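Local atomic coordinates of hypothetical protein (Staphylococcus aureus subsp. aureus, PDB entry 1QYI), a protein that is of unknown function but probably belongs to the haloacid dehalogenase (HAD) superfamily, most of whose members are phosphohydrolases. Residues A[85-90]-A[149-154]; A[70-75]-A[140-145]. All blocks are in the same frame, centred on the assembly; numbering follows the deposited sequence.

Contact 1: A[85-90]-A[149-154]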
loop_
_atom_site.group_PDB
_atom_site.type_symbol
_atom_site.label_atom_id
_atom_site.label_comp_id
_atom_site.label_asym_id
_atom_site.label_seq_id
_atom_site.Cartn_x
_atom_site.Cartn_y
_atom_site.Cartn_z
ATOM N N PHE A 85 -5.759 15.606 0.372
ATOM C CA PHE A 85 -6.978 16.111 0.967
ATOM C C PHE A 85 -6.751 17.406 1.738
ATOM O O PHE A 85 -7.671 18.219 1.882
ATOM C CB PHE A 85 -7.586 15.062 1.890
ATOM C CG PHE A 85 -8.755 15.572 2.665
ATOM C CD1 PHE A 85 -9.990 15.740 2.052
ATOM C CD2 PHE A 85 -8.606 15.939 4.008
ATOM C CE1 PHE A 85 -11.063 16.270 2.762
ATOM C CE2 PHE A 85 -9.672 16.472 4.729
ATOM C CZ PHE A 85 -10.908 16.640 4.109
ATOM N N SER A 86 -5.539 17.598 2.246
ATOM C CA SER A 86 -5.220 18.818 2.998
ATOM C C SER A 86 -5.159 20.038 2.070
ATOM O O SER A 86 -5.606 21.129 2.428
ATOM C CB SER A 86 -3.881 18.665 3.734
ATOM O OG SER A 86 -3.984 17.759 4.809
ATOM N N ILE A 87 -4.610 19.831 0.876
ATOM C CA ILE A 87 -4.477 20.886 -0.121
ATOM C C ILE A 87 -5.849 21.443 -0.486
ATOM O O ILE A 87 -6.011 22.647 -0.686
ATOM C CB ILE A 87 -3.766 20.344 -1.387
ATOM C CG1 ILE A 87 -2.372 19.855 -1.010
ATOM C CG2 ILE A 87 -3.665 21.430 -2.447
ATOM C CD1 ILE A 87 -1.557 20.916 -0.293
ATOM N N HIS A 88 -6.837 20.561 -0.567
ATOM C CA HIS A 88 -8.185 20.989 -0.890
ATOM C C HIS A 88 -8.853 21.581 0.334
ATOM O O HIS A 88 -9.671 22.489 0.216
ATOM C CB HIS A 88 -9.021 19.826 -1.411
ATOM C CG HIS A 88 -8.595 19.338 -2.754
ATOM N ND1 HIS A 88 -8.256 20.202 -3.783
ATOM C CD2 HIS A 88 -8.456 18.095 -3.256
ATOM C CE1 HIS A 88 -7.930 19.505 -4.847
ATOM N NE2 HIS A 88 -8.039 18.218 -4.561
ATOM N N LEU A 89 -8.507 21.070 1.511
ATOM C CA LEU A 89 -9.098 21.580 2.730
ATOM C C LEU A 89 -8.625 23.013 2.920
ATOM O O LEU A 89 -9.431 23.918 3.123
ATOM C CB LEU A 89 -8.688 20.725 3.933
ATOM C CG LEU A 89 -9.218 21.226 5.284
ATOM C CD1 LEU A 89 -10.723 21.314 5.239
ATOM C CD2 LEU A 89 -8.759 20.313 6.390
ATOM N N ILE A 90 -7.315 23.210 2.846
ATOM C CA ILE A 90 -6.717 24.534 2.995
ATOM C C ILE A 90 -7.335 25.486 1.953
ATOM O O ILE A 90 -7.554 26.664 2.226
ATOM C CB ILE A 90 -5.155 24.454 2.815
ATOM C CG1 ILE A 90 -4.535 23.740 4.006
ATOM C CG2 ILE A 90 -4.545 25.846 2.708
ATOM C CD1 ILE A 90 -3.161 23.172 3.733
ATOM N N ALA A 149 6.514 19.337 5.965
ATOM C CA ALA A 149 6.921 20.682 6.351
ATOM C C ALA A 149 6.351 21.702 5.361
ATOM O O ALA A 149 5.885 22.768 5.761
ATOM C CB ALA A 149 8.449 20.780 6.396
ATOM N N ALA A 150 6.387 21.373 4.072
ATOM C CA ALA A 150 5.863 22.262 3.040
ATOM C C ALA A 150 4.362 22.431 3.244
ATOM O O ALA A 150 3.829 23.540 3.157
ATOM C CB ALA A 150 6.140 21.683 1.659
ATOM N N LEU A 151 3.686 21.319 3.515
ATOM C CA LEU A 151 2.246 21.317 3.740
ATOM C C LEU A 151 1.868 22.215 4.909
ATOM O O LEU A 151 0.838 22.890 4.871
ATOM C CB LEU A 151 1.760 19.888 4.010
ATOM C CG LEU A 151 0.373 19.729 4.638
ATOM C CD1 LEU A 151 -0.663 20.383 3.751
ATOM C CD2 LEU A 151 0.063 18.256 4.839
ATOM N N GLU A 152 2.707 22.226 5.941
ATOM C CA GLU A 152 2.461 23.039 7.137
ATOM C C GLU A 152 2.688 24.534 6.896
ATOM O O GLU A 152 1.906 25.376 7.347
ATOM C CB GLU A 152 3.362 22.560 8.273
ATOM C CG GLU A 152 3.041 23.138 9.632
ATOM C CD GLU A 152 3.740 22.378 10.738
ATOM O OE1 GLU A 152 4.991 22.386 10.774
ATOM O OE2 GLU A 152 3.040 21.749 11.563
ATOM N N GLU A 153 3.767 24.846 6.187
ATOM C CA GLU A 153 4.118 26.220 5.855
ATOM C C GLU A 153 3.047 26.803 4.949
ATOM O O GLU A 153 2.681 27.969 5.068
ATOM C CB GLU A 153 5.484 26.244 5.153
ATOM C CG GLU A 153 5.748 27.450 4.244
ATOM C CD GLU A 153 6.327 28.652 4.968
ATOM O OE1 GLU A 153 5.639 29.214 5.852
ATOM O OE2 GLU A 153 7.483 29.029 4.651
ATOM N N PHE A 154 2.548 25.977 4.039
ATOM C CA PHE A 154 1.516 26.389 3.099
ATOM C C PHE A 154 0.242 26.771 3.838
ATOM O O PHE A 154 -0.396 27.775 3.519
ATOM C CB PHE A 154 1.220 25.242 2.139
ATOM C CG PHE A 154 0.278 25.597 1.033
ATOM C CD1 PHE A 154 0.689 26.422 -0.007
ATOM C CD2 PHE A 154 -1.018 25.095 1.022
ATOM C CE1 PHE A 154 -0.176 26.738 -1.047
ATOM C CE2 PHE A 154 -1.892 25.405 -0.013
ATOM C CZ PHE A 154 -1.470 26.229 -1.049
#

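Contact 2: A[70-75]-A[140-145]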
loop_
_atom_site.group_PDB
_atom_site.type_symbol
_atom_site.label_atom_id
_atom_site.label_comp_id
_atom_site.label_asym_id
_atom_site.label_seq_id
_atom_site.Cartn_x
_atom_site.Cartn_y
_atom_site.Cartn_z
ATOM N N LYS A 70 5.271 9.934 -5.484
ATOM C CA LYS A 70 6.198 8.810 -5.472
ATOM C C LYS A 70 7.620 9.332 -5.658
ATOM O O LYS A 70 8.507 9.035 -4.865
ATOM C CB LYS A 70 5.850 7.822 -6.590
ATOM C CG LYS A 70 4.429 7.315 -6.528
ATOM C CD LYS A 70 4.206 6.382 -5.350
ATOM C CE LYS A 70 4.464 4.934 -5.751
ATOM N NZ LYS A 70 3.460 4.464 -6.759
ATOM N N SER A 71 7.830 10.123 -6.700
ATOM C CA SER A 71 9.156 10.665 -6.972
ATOM C C SER A 71 9.702 11.535 -5.836
ATOM O O SER A 71 10.898 11.822 -5.798
ATOM C CB SER A 71 9.142 11.484 -8.267
ATOM O OG SER A 71 8.579 12.774 -8.074
ATOM N N LEU A 72 8.835 11.959 -4.917
ATOM C CA LEU A 72 9.272 12.804 -3.802
ATOM C C LEU A 72 9.527 12.026 -2.509
ATOM O O LEU A 72 10.000 12.585 -1.513
ATOM C CB LEU A 72 8.250 13.925 -3.549
ATOM C CG LEU A 72 8.042 14.916 -4.706
ATOM C CD1 LEU A 72 7.032 15.993 -4.314
ATOM C CD2 LEU A 72 9.373 15.546 -5.077
ATOM N N GLY A 73 9.219 10.734 -2.531
ATOM C CA GLY A 73 9.436 9.902 -1.358
ATOM C C GLY A 73 8.183 9.520 -0.586
ATOM O O GLY A 73 8.273 8.931 0.495
ATOM N N LEU A 74 7.013 9.849 -1.126
ATOM C CA LEU A 74 5.754 9.516 -0.458
ATOM C C LEU A 74 5.106 8.302 -1.093
ATOM O O LEU A 74 4.295 8.430 -2.014
ATOM C CB LEU A 74 4.769 10.685 -0.511
ATOM C CG LEU A 74 4.646 11.579 0.719
ATOM C CD1 LEU A 74 3.311 12.306 0.636
ATOM C CD2 LEU A 74 4.712 10.757 1.992
ATOM N N ASN A 75 5.459 7.127 -0.588
ATOM C CA ASN A 75 4.925 5.888 -1.123
ATOM C C ASN A 75 3.868 5.240 -0.235
ATOM O O ASN A 75 3.335 4.179 -0.569
ATOM C CB ASN A 75 6.066 4.913 -1.390
ATOM C CG ASN A 75 7.102 5.487 -2.339
ATOM O OD1 ASN A 75 7.951 6.282 -1.935
ATOM N ND2 ASN A 75 7.015 5.111 -3.614
ATOM N N VAL A 140 8.995 21.389 -3.943
ATOM C CA VAL A 140 9.052 20.722 -2.645
ATOM C C VAL A 140 10.228 19.741 -2.646
ATOM O O VAL A 140 10.358 18.916 -3.557
ATOM C CB VAL A 140 7.731 19.958 -2.350
ATOM C CG1 VAL A 140 7.770 19.338 -0.960
ATOM C CG2 VAL A 140 6.549 20.907 -2.464
ATOM N N LYS A 141 11.089 19.839 -1.633
ATOM C CA LYS A 141 12.258 18.964 -1.542
ATOM C C LYS A 141 11.853 17.523 -1.257
ATOM O O LYS A 141 10.959 17.263 -0.450
ATOM C CB LYS A 141 13.235 19.450 -0.453
ATOM C CG LYS A 141 14.636 18.824 -0.577
ATOM C CD LYS A 141 15.626 19.298 0.498
ATOM C CE LYS A 141 15.272 18.768 1.886
ATOM N NZ LYS A 141 16.279 19.174 2.909
ATOM N N VAL A 142 12.516 16.590 -1.929
ATOM C CA VAL A 142 12.233 15.174 -1.752
ATOM C C VAL A 142 12.392 14.774 -0.286
ATOM O O VAL A 142 13.306 15.244 0.393
ATOM C CB VAL A 142 13.183 14.315 -2.614
ATOM C CG1 VAL A 142 12.907 12.845 -2.380
ATOM C CG2 VAL A 142 13.017 14.663 -4.085
ATOM N N GLY A 143 11.496 13.916 0.200
ATOM C CA GLY A 143 11.571 13.474 1.584
ATOM C C GLY A 143 10.268 13.661 2.342
ATOM O O GLY A 143 9.788 14.785 2.497
ATOM N N LYS A 144 9.699 12.560 2.822
ATOM C CA LYS A 144 8.440 12.612 3.549
ATOM C C LYS A 144 8.408 13.758 4.553
ATOM O O LYS A 144 7.515 14.609 4.509
ATOM C CB LYS A 144 8.186 11.285 4.269
ATOM C CG LYS A 144 6.849 11.219 4.992
ATOM C CD LYS A 144 6.645 9.853 5.638
ATOM C CE LYS A 144 5.479 9.853 6.609
ATOM N NZ LYS A 144 5.244 8.491 7.141
ATOM N N ASN A 145 9.384 13.773 5.457
ATOM C CA ASN A 145 9.485 14.814 6.477
ATOM C C ASN A 145 9.388 16.215 5.862
ATOM O O ASN A 145 8.684 17.092 6.375
ATOM C CB ASN A 145 10.808 14.671 7.242
ATOM C CG ASN A 145 12.025 14.656 6.326
ATOM O OD1 ASN A 145 13.163 14.791 6.787
ATOM N ND2 ASN A 145 11.796 14.488 5.030
HETATM O O HOH W 1 10.529 10.148 2.010
#

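Contact 1: A[85-90]-A[149-154]
Leu151 pushes one of its methyls, CD1, into a notch formed by three residues of the facing helix: CD1 lies 3.6 Å from Ser86 CB, 3.7 Å from Ile90 CD1 and 4.2 Å from Ile87 CD1. With CG anti to the backbone N (chi1 164°), the leucine fork reaches across to a helix whose axis runs almost parallel, at 6°, and 10.9 Å away. Such wide spacing suits long branched side chains, which must bridge the gap from both sides. Ser86 contributes its CB, while its hydroxyl turns back to the carbonyl O of Phe82 one helical turn earlier; a small residue whose polar atom is satisfied on its own helix leaves room for the leucine.

One turn further on, Ile90 splits its branches: chi1 of -70° sets CG2 anti to the backbone N and CG1 anti to the carbonyl carbon, sending CG2 to the Phe154 ring and CD1 between Leu151 and the ring edge. CG2 lies obliquely beside the ring, 3.8 Å from Phe154 CE2, whereas CD1 meets the edge in plane, 4.0 Å from Phe154 CD2. Ile87 CD1 is a more distant neighbour of the same ring. Phe136 stacks edge-to-face with Phe154 and also touches Ile87 and Leu151, extending the apolar layer.

No hydrogen bond or salt bridge joins the two segments; with only dispersion and burial between them, position depends on side-chain shape rather than directional bonds.

Contact 2: A[70-75]-A[140-145]
Leu72 and Gly143 are joined by the one direct hydrogen bond between these segments: Gly143 N donates to Leu72 O at 2.6 Å, with an N-H...O angle of 158°. Val142, next to the donor, lays its CG2 against the leucine side chain, 3.9 Å from Leu72 CD2. That same leucine methyl touches a backbone carbonyl, with Leu72 CD2 3.8 Å from Val140 O, while the Val140 side chain is only a loose neighbour, its CB 4.5 Å from Leu72 CD1. Of the two valines, Val142 alone packs a branch on the leucine, and its compact, branched side chain suits a place where the chains run close.

A water continues the link beyond the direct bond. It donates a hydrogen bond to Gly73 O, at 3.0 Å, and accepts one from Lys144 N, at 2.7 Å.

The meeting is one of helix ends. Gly73 closes helix 64-71 in a Schellman motif, its positive phi (106°) being readily adopted by glycine, and Gly143 occupies the N-cap position of helix 144-158. At Gly143, too, the backbone angles suit a residue without a side chain.

Further out, Leu74 CD2 rests on the aliphatic part of Lys144, 3.7 Å from its CG, the two side chains crossing at about a right angle. The lysine is extended throughout, with CG anti to the backbone N (chi1 -177°), which carries NZ away from the leucine to a salt bridge with Asp79 on helix 77-93. Lysine suits this place because its methylenes can pack while its charge finds an acid. Ile147 of helix 144-158 touches both Leu72 and Leu74.

Contacts 1 and 2 share helix 144-158: contact 2 lies at its start, contact 1 along its middle, with centres about 15 Å apart. Their other segments belong to consecutive helices, 64-71 and 77-93. Along the chain the segments alternate, in the order 70-75, 85-90, 140-145, 149-154, so two successive helices are both brought against one later helix. The contacts touch directly, Ala150 CB lying 3.9 Å from Val140 CG1. Both belong to a helical part of the chain between strands 3-6 and 233-237, neighbours in the parallel sheet; this resembles a cap inserted into a HAD-type core.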